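Local coordinates for putative DNA binding protein (Bacteroides thetaiotaomicron VPI-5482, PDB 3HTN) that is of unproven function but binds metal ions and, as a trimeric member of the PCC domain family, may bind DNA, at residues Val92-Val100 / Ala107-Ala115; Ile46-Leu57 / Lys70-Leu81. One frame throughout, in Å; residues are numbered along the deposited sequence. Where two conformers were deposited one is given.

Contact 1: Val92-Val100 / Ala107-Ala115; sequences VYLHLHITV and ALAGHLLSA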
loop_
_atom_site.group_PDB
_atom_site.type_symbol
_atom_site.label_atom_id
_atom_site.label_comp_id
_atom_site.label_asym_id
_atom_site.label_seq_id
_atom_site.Cartn_x
_atom_site.Cartn_y
_atom_site.Cartn_z
ATOM N N VAL A 92 -23.054 1.907 -0.275
ATOM C CA VAL A 92 -21.630 1.617 -0.372
ATOM C C VAL A 92 -21.006 1.938 0.986
ATOM O O VAL A 92 -21.335 2.954 1.602
ATOM C CB VAL A 92 -20.949 2.462 -1.495
ATOM C CG1 VAL A 92 -19.413 2.410 -1.387
ATOM C CG2 VAL A 92 -21.414 2.004 -2.871
ATOM N N TYR A 93 -20.079 1.086 1.442
ATOM C CA TYR A 93 -19.323 1.328 2.661
ATOM C C TYR A 93 -17.846 1.279 2.295
ATOM O O TYR A 93 -17.368 0.260 1.815
ATOM C CB TYR A 93 -19.634 0.277 3.717
ATOM C CG TYR A 93 -19.024 0.639 5.043
ATOM C CD1 TYR A 93 -17.758 0.214 5.400
ATOM C CD2 TYR A 93 -19.715 1.416 5.946
ATOM C CE1 TYR A 93 -17.201 0.534 6.616
ATOM C CE2 TYR A 93 -19.155 1.756 7.186
ATOM C CZ TYR A 93 -17.897 1.310 7.511
ATOM O OH TYR A 93 -17.329 1.641 8.723
ATOM N N LEU A 94 -17.157 2.404 2.465
ATOM C CA LEU A 94 -15.734 2.477 2.229
ATOM C C LEU A 94 -14.995 2.516 3.555
ATOM O O LEU A 94 -15.394 3.218 4.458
ATOM C CB LEU A 94 -15.375 3.736 1.456
ATOM C CG LEU A 94 -15.981 3.868 0.080
ATOM C CD1 LEU A 94 -15.387 5.097 -0.620
ATOM C CD2 LEU A 94 -15.738 2.617 -0.703
ATOM N N HIS A 95 -13.917 1.740 3.671
ATOM C CA HIS A 95 -13.020 1.785 4.803
ATOM C C HIS A 95 -11.643 2.071 4.232
ATOM O O HIS A 95 -11.067 1.214 3.591
ATOM C CB HIS A 95 -13.069 0.469 5.573
ATOM C CG HIS A 95 -12.296 0.480 6.846
ATOM N ND1 HIS A 95 -11.883 -0.677 7.462
ATOM C CD2 HIS A 95 -11.796 1.506 7.585
ATOM C CE1 HIS A 95 -11.195 -0.363 8.552
ATOM N NE2 HIS A 95 -11.147 0.955 8.661
ATOM N N LEU A 96 -11.177 3.296 4.445
ATOM C CA LEU A 96 -9.974 3.807 3.821
ATOM C C LEU A 96 -9.033 4.328 4.871
ATOM O O LEU A 96 -9.435 5.074 5.754
ATOM C CB LEU A 96 -10.334 4.967 2.870
ATOM C CG LEU A 96 -11.407 4.702 1.810
ATOM C CD1 LEU A 96 -11.665 5.964 0.977
ATOM C CD2 LEU A 96 -11.012 3.501 0.937
ATOM N N HIS A 97 -7.778 3.913 4.787
ATOM C CA HIS A 97 -6.711 4.481 5.563
ATOM C C HIS A 97 -5.724 5.179 4.627
ATOM O O HIS A 97 -5.759 4.995 3.406
ATOM C CB HIS A 97 -6.008 3.398 6.383
ATOM C CG HIS A 97 -6.798 2.887 7.546
ATOM N ND1 HIS A 97 -6.215 2.187 8.578
ATOM C CD2 HIS A 97 -8.108 3.011 7.868
ATOM C CE1 HIS A 97 -7.150 1.880 9.469
ATOM N NE2 HIS A 97 -8.292 2.426 9.092
ATOM N N ILE A 98 -4.848 5.996 5.180
ATOM C CA ILE A 98 -4.000 6.809 4.355
ATOM C C ILE A 98 -2.715 7.126 5.078
ATOM O O ILE A 98 -2.681 7.180 6.311
ATOM C CB ILE A 98 -4.758 8.112 3.967
ATOM C CG1 ILE A 98 -4.167 8.850 2.763
ATOM C CG2 ILE A 98 -4.922 9.088 5.192
ATOM C CD1 ILE A 98 -5.010 10.020 2.284
ATOM N N THR A 99 -1.675 7.375 4.272
ATOM C CA THR A 99 -0.390 7.833 4.684
ATOM C C THR A 99 -0.084 9.026 3.819
ATOM O O THR A 99 -0.220 8.950 2.573
ATOM C CB THR A 99 0.702 6.783 4.519
ATOM O OG1 THR A 99 0.245 5.534 5.060
ATOM C CG2 THR A 99 2.002 7.250 5.165
ATOM N N VAL A 100 0.272 10.124 4.459
ATOM C CA VAL A 100 0.615 11.348 3.766
ATOM C C VAL A 100 1.981 11.886 4.191
ATOM O O VAL A 100 2.438 11.611 5.286
ATOM C CB VAL A 100 -0.450 12.454 3.955
ATOM C CG1 VAL A 100 -1.828 11.950 3.482
ATOM C CG2 VAL A 100 -0.477 12.944 5.410
ATOM N N ALA A 107 5.768 12.001 7.873
ATOM C CA ALA A 107 4.578 11.298 7.518
ATOM C C ALA A 107 3.521 11.324 8.609
ATOM O O ALA A 107 3.853 11.183 9.788
ATOM C CB ALA A 107 4.906 9.851 7.145
ATOM N N LEU A 108 2.263 11.441 8.183
ATOM C CA LEU A 108 1.091 11.260 9.040
ATOM C C LEU A 108 0.332 10.045 8.516
ATOM O O LEU A 108 0.372 9.740 7.313
ATOM C CB LEU A 108 0.190 12.480 9.019
ATOM C CG LEU A 108 0.828 13.818 9.377
ATOM C CD1 LEU A 108 -0.167 14.922 8.981
ATOM C CD2 LEU A 108 1.198 13.911 10.836
ATOM N N ALA A 109 -0.393 9.370 9.381
ATOM C CA ALA A 109 -1.082 8.155 8.999
ATOM C C ALA A 109 -2.290 7.929 9.873
ATOM O O ALA A 109 -2.278 8.236 11.073
ATOM C CB ALA A 109 -0.146 6.951 9.126
ATOM N N GLY A 110 -3.318 7.334 9.273
ATOM C CA GLY A 110 -4.490 6.977 10.014
ATOM C C GLY A 110 -5.701 6.644 9.193
ATOM O O GLY A 110 -5.624 6.468 7.998
ATOM N N HIS A 111 -6.844 6.591 9.873
ATOM C CA HIS A 111 -8.135 6.311 9.262
ATOM C C HIS A 111 -8.646 7.575 8.602
ATOM O O HIS A 111 -8.792 8.597 9.244
ATOM C CB HIS A 111 -9.092 5.816 10.329
ATOM C CG HIS A 111 -10.535 5.784 9.936
ATOM N ND1 HIS A 111 -10.986 5.502 8.665
ATOM C CD2 HIS A 111 -11.638 5.907 10.706
ATOM C CE1 HIS A 111 -12.312 5.487 8.674
ATOM N NE2 HIS A 111 -12.725 5.749 9.895
ATOM N N LEU A 112 -8.875 7.492 7.295
ATOM C CA LEU A 112 -9.276 8.622 6.491
ATOM C C LEU A 112 -10.761 8.907 6.544
ATOM O O LEU A 112 -11.576 8.022 6.257
ATOM C CB LEU A 112 -8.907 8.349 5.028
ATOM C CG LEU A 112 -9.329 9.377 3.996
ATOM C CD1 LEU A 112 -8.633 10.746 4.224
ATOM C CD2 LEU A 112 -9.061 8.829 2.590
ATOM N N LEU A 113 -11.121 10.140 6.887
ATOM C CA LEU A 113 -12.511 10.615 6.768
ATOM C C LEU A 113 -12.762 11.435 5.520
ATOM O O LEU A 113 -13.807 11.303 4.889
ATOM C CB LEU A 113 -12.919 11.464 7.976
ATOM C CG LEU A 113 -12.938 10.752 9.335
ATOM C CD1 LEU A 113 -13.547 11.698 10.365
ATOM C CD2 LEU A 113 -13.720 9.413 9.267
ATOM N N SER A 114 -11.809 12.287 5.179
ATOM C CA SER A 114 -11.936 13.136 4.012
ATOM C C SER A 114 -10.606 13.728 3.627
ATOM O O SER A 114 -9.679 13.779 4.430
ATOM C CB SER A 114 -12.911 14.272 4.294
ATOM O OG SER A 114 -12.434 15.122 5.319
ATOM N N ALA A 115 -10.515 14.156 2.377
ATOM C CA ALA A 115 -9.325 14.816 1.874
ATOM C C ALA A 115 -9.706 15.578 0.621
ATOM O O ALA A 115 -10.378 15.020 -0.228
ATOM C CB ALA A 115 -8.218 13.838 1.571
HETATM O O HOH W 1 -12.631 5.491 5.690
#

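Contact 2: Ile46-Leu57 / Lys70-Leu81; sequences INGIGAIGELTL and KTFREQMEISNL. With SO4 (sulfate ion), chain E.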
loop_
_atom_site.group_PDB
_atom_site.type_symbol
_atom_site.label_atom_id
_atom_site.label_comp_id
_atom_site.label_asym_id
_atom_site.label_seq_id
_atom_site.Cartn_x
_atom_site.Cartn_y
_atom_site.Cartn_z
ATOM N N ILE A 46 -9.466 -0.352 -3.011
ATOM C CA ILE A 46 -9.089 0.944 -3.545
ATOM C C ILE A 46 -7.675 1.212 -3.079
ATOM O O ILE A 46 -7.365 0.997 -1.917
ATOM C CB ILE A 46 -10.026 2.079 -3.038
ATOM C CG1 ILE A 46 -11.488 1.825 -3.399
ATOM C CG2 ILE A 46 -9.535 3.461 -3.571
ATOM C CD1 ILE A 46 -12.493 2.875 -2.891
ATOM N N ASN A 47 -6.836 1.682 -3.989
ATOM C CA ASN A 47 -5.448 1.991 -3.716
ATOM C C ASN A 47 -5.034 3.129 -4.611
ATOM O O ASN A 47 -5.391 3.154 -5.771
ATOM C CB ASN A 47 -4.584 0.806 -4.044
ATOM C CG ASN A 47 -4.804 -0.330 -3.111
ATOM O OD1 ASN A 47 -4.296 -0.307 -1.979
ATOM N ND2 ASN A 47 -5.570 -1.352 -3.549
ATOM N N GLY A 48 -4.272 4.077 -4.092
ATOM C CA GLY A 48 -3.706 5.085 -4.944
ATOM C C GLY A 48 -2.893 6.165 -4.293
ATOM O O GLY A 48 -2.488 6.043 -3.126
ATOM N N ILE A 49 -2.629 7.204 -5.086
ATOM C CA ILE A 49 -1.717 8.285 -4.733
ATOM C C ILE A 49 -2.260 9.587 -5.297
ATOM O O ILE A 49 -3.169 9.607 -6.152
ATOM C CB ILE A 49 -0.261 7.999 -5.256
ATOM C CG1 ILE A 49 -0.226 7.812 -6.786
ATOM C CG2 ILE A 49 0.340 6.792 -4.566
ATOM C CD1 ILE A 49 1.189 7.812 -7.380
ATOM N N GLY A 50 -1.693 10.704 -4.843
ATOM C CA GLY A 50 -2.136 12.000 -5.278
ATOM C C GLY A 50 -1.631 13.050 -4.301
ATOM O O GLY A 50 -0.750 12.768 -3.492
ATOM N N ALA A 51 -2.164 14.254 -4.428
ATOM C CA ALA A 51 -1.810 15.380 -3.573
ATOM C C ALA A 51 -3.074 16.093 -3.149
ATOM O O ALA A 51 -4.094 16.107 -3.872
ATOM C CB ALA A 51 -0.850 16.324 -4.285
ATOM N N ILE A 52 -3.014 16.635 -1.933
ATOM C CA ILE A 52 -4.166 17.206 -1.253
ATOM C C ILE A 52 -3.797 18.487 -0.517
ATOM O O ILE A 52 -2.640 18.742 -0.213
ATOM C CB ILE A 52 -4.797 16.220 -0.249
ATOM C CG1 ILE A 52 -3.800 15.822 0.836
ATOM C CG2 ILE A 52 -5.318 14.975 -0.967
ATOM C CD1 ILE A 52 -4.361 14.929 1.905
ATOM N N GLY A 53 -4.815 19.300 -0.277
ATOM C CA GLY A 53 -4.703 20.545 0.488
ATOM C C GLY A 53 -5.420 20.575 1.816
ATOM O O GLY A 53 -5.313 21.569 2.565
ATOM N N GLU A 54 -6.123 19.486 2.130
ATOM C CA GLU A 54 -6.832 19.353 3.395
ATOM C C GLU A 54 -7.043 17.865 3.644
ATOM O O GLU A 54 -7.296 17.113 2.709
ATOM C CB GLU A 54 -8.157 20.118 3.370
ATOM C CG GLU A 54 -8.805 20.258 4.736
ATOM C CD GLU A 54 -9.802 21.398 4.802
ATOM O OE1 GLU A 54 -9.481 22.514 4.313
ATOM O OE2 GLU A 54 -10.903 21.181 5.360
ATOM N N LEU A 55 -6.914 17.448 4.901
ATOM C CA LEU A 55 -7.052 16.056 5.300
ATOM C C LEU A 55 -7.735 15.962 6.628
ATOM O O LEU A 55 -7.382 16.713 7.527
ATOM C CB LEU A 55 -5.661 15.455 5.495
ATOM C CG LEU A 55 -5.562 14.010 5.978
ATOM C CD1 LEU A 55 -6.150 13.019 4.958
ATOM C CD2 LEU A 55 -4.131 13.655 6.329
ATOM N N THR A 56 -8.669 15.029 6.762
ATOM C CA THR A 56 -9.256 14.745 8.063
ATOM C C THR A 56 -9.049 13.262 8.358
ATOM O O THR A 56 -9.482 12.398 7.584
ATOM C CB THR A 56 -10.732 15.085 8.156
ATOM O OG1 THR A 56 -10.912 16.455 7.781
ATOM C CG2 THR A 56 -11.236 14.886 9.601
ATOM N N LEU A 57 -8.418 12.994 9.504
ATOM C CA LEU A 57 -8.211 11.651 10.037
ATOM C C LEU A 57 -8.986 11.472 11.307
ATOM O O LEU A 57 -9.242 12.447 12.010
ATOM C CB LEU A 57 -6.731 11.411 10.322
ATOM C CG LEU A 57 -5.753 11.607 9.167
ATOM C CD1 LEU A 57 -4.303 11.471 9.661
ATOM C CD2 LEU A 57 -6.071 10.656 7.981
ATOM N N LYS A 70 -9.074 14.924 13.346
ATOM C CA LYS A 70 -8.114 16.004 13.160
ATOM C C LYS A 70 -8.008 16.402 11.693
ATOM O O LYS A 70 -7.769 15.548 10.833
ATOM C CB LYS A 70 -6.730 15.632 13.695
ATOM C CG LYS A 70 -5.786 16.853 13.742
ATOM C CD LYS A 70 -4.573 16.605 14.592
ATOM C CE LYS A 70 -3.692 17.834 14.631
ATOM N NZ LYS A 70 -2.589 17.700 15.595
ATOM N N THR A 71 -8.169 17.696 11.442
ATOM C CA THR A 71 -8.126 18.257 10.109
ATOM C C THR A 71 -6.855 19.049 9.960
ATOM O O THR A 71 -6.588 19.965 10.713
ATOM C CB THR A 71 -9.338 19.137 9.817
ATOM O OG1 THR A 71 -10.519 18.328 9.884
ATOM C CG2 THR A 71 -9.231 19.815 8.423
ATOM N N PHE A 72 -6.065 18.664 8.963
ATOM C CA PHE A 72 -4.847 19.372 8.583
ATOM C C PHE A 72 -5.138 20.217 7.378
ATOM O O PHE A 72 -5.802 19.762 6.460
ATOM C CB PHE A 72 -3.759 18.349 8.269
ATOM C CG PHE A 72 -3.434 17.448 9.416
ATOM C CD1 PHE A 72 -4.180 16.278 9.628
ATOM C CD2 PHE A 72 -2.390 17.747 10.268
ATOM C CE1 PHE A 72 -3.916 15.446 10.688
ATOM C CE2 PHE A 72 -2.107 16.898 11.351
ATOM C CZ PHE A 72 -2.891 15.745 11.538
ATOM N N ARG A 73 -4.666 21.461 7.385
ATOM C CA ARG A 73 -4.913 22.417 6.327
ATOM C C ARG A 73 -3.587 22.929 5.808
ATOM O O ARG A 73 -3.063 23.940 6.252
ATOM C CB ARG A 73 -5.780 23.533 6.878
ATOM C CG ARG A 73 -7.149 22.989 7.255
ATOM C CD ARG A 73 -8.090 24.084 7.602
ATOM N NE ARG A 73 -7.762 24.648 8.906
ATOM C CZ ARG A 73 -8.361 25.713 9.430
ATOM N NH1 ARG A 73 -9.359 26.314 8.806
ATOM N NH2 ARG A 73 -7.982 26.166 10.605
ATOM N N GLU A 74 -3.044 22.159 4.879
ATOM C CA GLU A 74 -1.718 22.358 4.315
ATOM C C GLU A 74 -1.573 21.459 3.101
ATOM O O GLU A 74 -2.366 20.532 2.922
ATOM C CB GLU A 74 -0.666 21.987 5.372
ATOM C CG GLU A 74 -0.687 20.532 5.780
ATOM C CD GLU A 74 0.157 20.269 6.964
ATOM O OE1 GLU A 74 -0.327 20.508 8.081
ATOM O OE2 GLU A 74 1.311 19.829 6.808
ATOM N N GLN A 75 -0.529 21.670 2.324
ATOM C CA GLN A 75 -0.283 20.849 1.160
ATOM C C GLN A 75 0.357 19.538 1.625
ATOM O O GLN A 75 1.275 19.541 2.459
ATOM C CB GLN A 75 0.617 21.560 0.152
ATOM C CG GLN A 75 0.785 20.832 -1.131
ATOM C CD GLN A 75 -0.493 20.725 -1.950
ATOM O OE1 GLN A 75 -1.439 21.485 -1.741
ATOM N NE2 GLN A 75 -0.503 19.836 -2.933
HETATM N N MSE A 76 -0.158 18.421 1.141
HETATM C CA MSE A 76 0.379 17.119 1.488
HETATM C C MSE A 76 0.373 16.214 0.275
HETATM O O MSE A 76 -0.513 16.321 -0.574
HETATM C CB MSE A 76 -0.479 16.439 2.594
HETATM C CG MSE A 76 -0.414 17.159 3.921
HETATM SE SE MSE A 76 -1.813 16.698 5.153
HETATM C CE MSE A 76 -3.231 17.834 4.320
ATOM N N GLU A 77 1.317 15.283 0.237
ATOM C CA GLU A 77 1.338 14.221 -0.761
ATOM C C GLU A 77 0.736 12.969 -0.167
ATOM O O GLU A 77 1.089 12.614 0.966
ATOM C CB GLU A 77 2.770 13.919 -1.161
ATOM C CG GLU A 77 3.404 15.026 -2.047
ATOM C CD GLU A 77 2.770 15.201 -3.438
ATOM O OE1 GLU A 77 1.912 14.382 -3.872
ATOM O OE2 GLU A 77 3.118 16.203 -4.117
ATOM N N ILE A 78 -0.180 12.311 -0.862
ATOM C CA ILE A 78 -0.669 11.027 -0.433
ATOM C C ILE A 78 0.348 9.979 -0.866
ATOM O O ILE A 78 0.464 9.672 -2.078
ATOM C CB ILE A 78 -2.022 10.676 -1.070
ATOM C CG1 ILE A 78 -3.093 11.736 -0.772
ATOM C CG2 ILE A 78 -2.468 9.277 -0.583
ATOM C CD1 ILE A 78 -4.417 11.523 -1.490
ATOM N N SER A 79 1.119 9.422 0.062
ATOM C CA SER A 79 2.088 8.391 -0.325
ATOM C C SER A 79 1.399 7.057 -0.526
ATOM O O SER A 79 1.840 6.261 -1.364
ATOM C CB SER A 79 3.229 8.275 0.662
ATOM O OG SER A 79 2.775 7.866 1.943
ATOM N N ASN A 80 0.267 6.847 0.137
ATOM C CA ASN A 80 -0.515 5.653 -0.057
ATOM C C ASN A 80 -1.889 5.863 0.514
ATOM O O ASN A 80 -2.018 6.331 1.630
ATOM C CB ASN A 80 0.129 4.448 0.638
ATOM C CG ASN A 80 -0.697 3.243 0.547
ATOM O OD1 ASN A 80 -1.616 3.066 1.325
ATOM N ND2 ASN A 80 -0.454 2.424 -0.469
ATOM N N LEU A 81 -2.900 5.557 -0.269
ATOM C CA LEU A 81 -4.266 5.453 0.222
ATOM C C LEU A 81 -4.603 3.990 -0.022
ATOM O O LEU A 81 -4.404 3.483 -1.142
ATOM C CB LEU A 81 -5.210 6.383 -0.521
ATOM C CG LEU A 81 -6.710 6.339 -0.138
ATOM C CD1 LEU A 81 -7.337 7.682 -0.408
ATOM C CD2 LEU A 81 -7.429 5.201 -0.860
HETATM S S SO4 E . 0.230 19.461 13.997
HETATM O O1 SO4 E . -0.395 20.087 12.869
HETATM O O2 SO4 E . 1.511 20.069 14.395
HETATM O O3 SO4 E . 0.465 18.031 13.718
HETATM O O4 SO4 E . -0.707 19.583 15.148
HETATM O O HOH W 2 -1.760 0.132 -1.212
#

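Contact 1: Val92-Val100 / Ala107-Ala115
His97 and His111 face each other as a non-hydrogen-bonded pair in the antiparallel beta hairpin of strands 91-101 and 107-117, and with His95 they gather three imidazoles on one side of the sheet. The bump here is the backbone: His111 CA sits over one face of the His97 ring, 4.0 Å from its centroid, in a CH-pi contact. The His97 ring reaches across to it because its CG lies beside the backbone N (chi1 -73°). His111 was modelled in two conformers; in the one described, His95 turns the CD2 edge of its ring toward the face of His111, an offset edge-to-face pair with planes at 84°. NE2 of His95 and NE2 of His97 ligate the nickel ion, while their ND1 atoms are hydrogen-bonded to Glu122 and to the carbonyl of Ile78, both of the second subunit. The opposite face, with Leu96, Ile98, Val100 and Leu108, is apolar. Leu112 lodges between Leu96 and Ile98, its CD2 4.1 Å from Leu96 CB and its CB 4.1 Å from Ile98 CG2. Gly110 has no side chain to set against its partner Ile98, and farther along Val100 CG2 rests on Leu108 CB at 3.7 Å. Water 1 bridges Leu96 N and Leu112 O. Leu96 O takes Leu112 N at 2.9 Å and, weakly, His111 ND1 at 3.3 Å in that same conformer, the oxygen lying at the imidazole edge, in its plane.

Contact 2: Ile46-Leu57 / Lys70-Leu81
Thr56 and Thr71 share one torsion, OG1 beside the backbone N (chi1 -55° and -62°), which turns their hydroxyls to each other across a non-hydrogen-bonded pair; OG1 of Thr56 and OG1 of Thr71 are hydrogen-bonded at 2.8 Å. Met76, a selenomethionine in the crystal, bends at its last torsion (chi3 -79°) and folds its CE onto Leu55 CB at 3.6 Å, the two chains crossing at about a right angle. The Met76 side chain thereby bridges the corner at Gly53, where one pairing, Gly48-Ile52 with Met76-Leu81, gives way to the hairpin of Leu55-Leu57 with Lys70-Phe72. Ile52 straddles two neighbours on the same face: its CG1 lies 3.8 Å from Met76 CB, and its CG2 meets Ile78 CD1 at 3.6 Å. A beta bulge shifts the register between Gly48 and Gly50. Gly50 O accepts from Ile78 N at 2.7 Å, yet the buried Gly50 N finds no partner in the model. At the hairpin, Phe72 CE1 meets Leu57 CD1 and the ring turns its edge to a sulfate, probably from the crystallisation liquor. The extended Lys70 chain carries NZ to O4 of that sulfate at 2.7 Å, and Arg102 binds the anion as well. The trimer interface takes in the bulge at Ser79 and Asn80, where Ser79 OG is hydrogen-bonded to Thr99 OG1 of the third subunit, while Ile78 O receives His97 ND1 of that subunit. Inside the chain, Ile46, Ile52 and Ile78 pack against helix 28-39, Leu55 and Leu81 touch Leu112 of strand 107-117, and Leu57 and Ile78 meet Ile98 of strand 91-101.

How the contacts relate
From the N terminus the chain passes helix 28-39 and enters contact 2 on strand 44-52. The 54-60/67-72 hairpin lies within the loop that the pairing of strands 44-52 and 76-88 closes. Contact 2 ends at Leu81; contact 1 then opens at Val92 and closes the hairpin of strands 91-101 and 107-117, so the two follow in series and neither crosses the other. In the sheet, however, both strands of contact 1 lie between the two halves of contact 2. Strand 91-101 adjoins strand 76-88 through a probable bond from Thr99 N to Asn80 O, 2.9 Å, and strand 107-117 adjoins strand 54-60 through another, Thr56 N to Ser114 O at 2.8 Å.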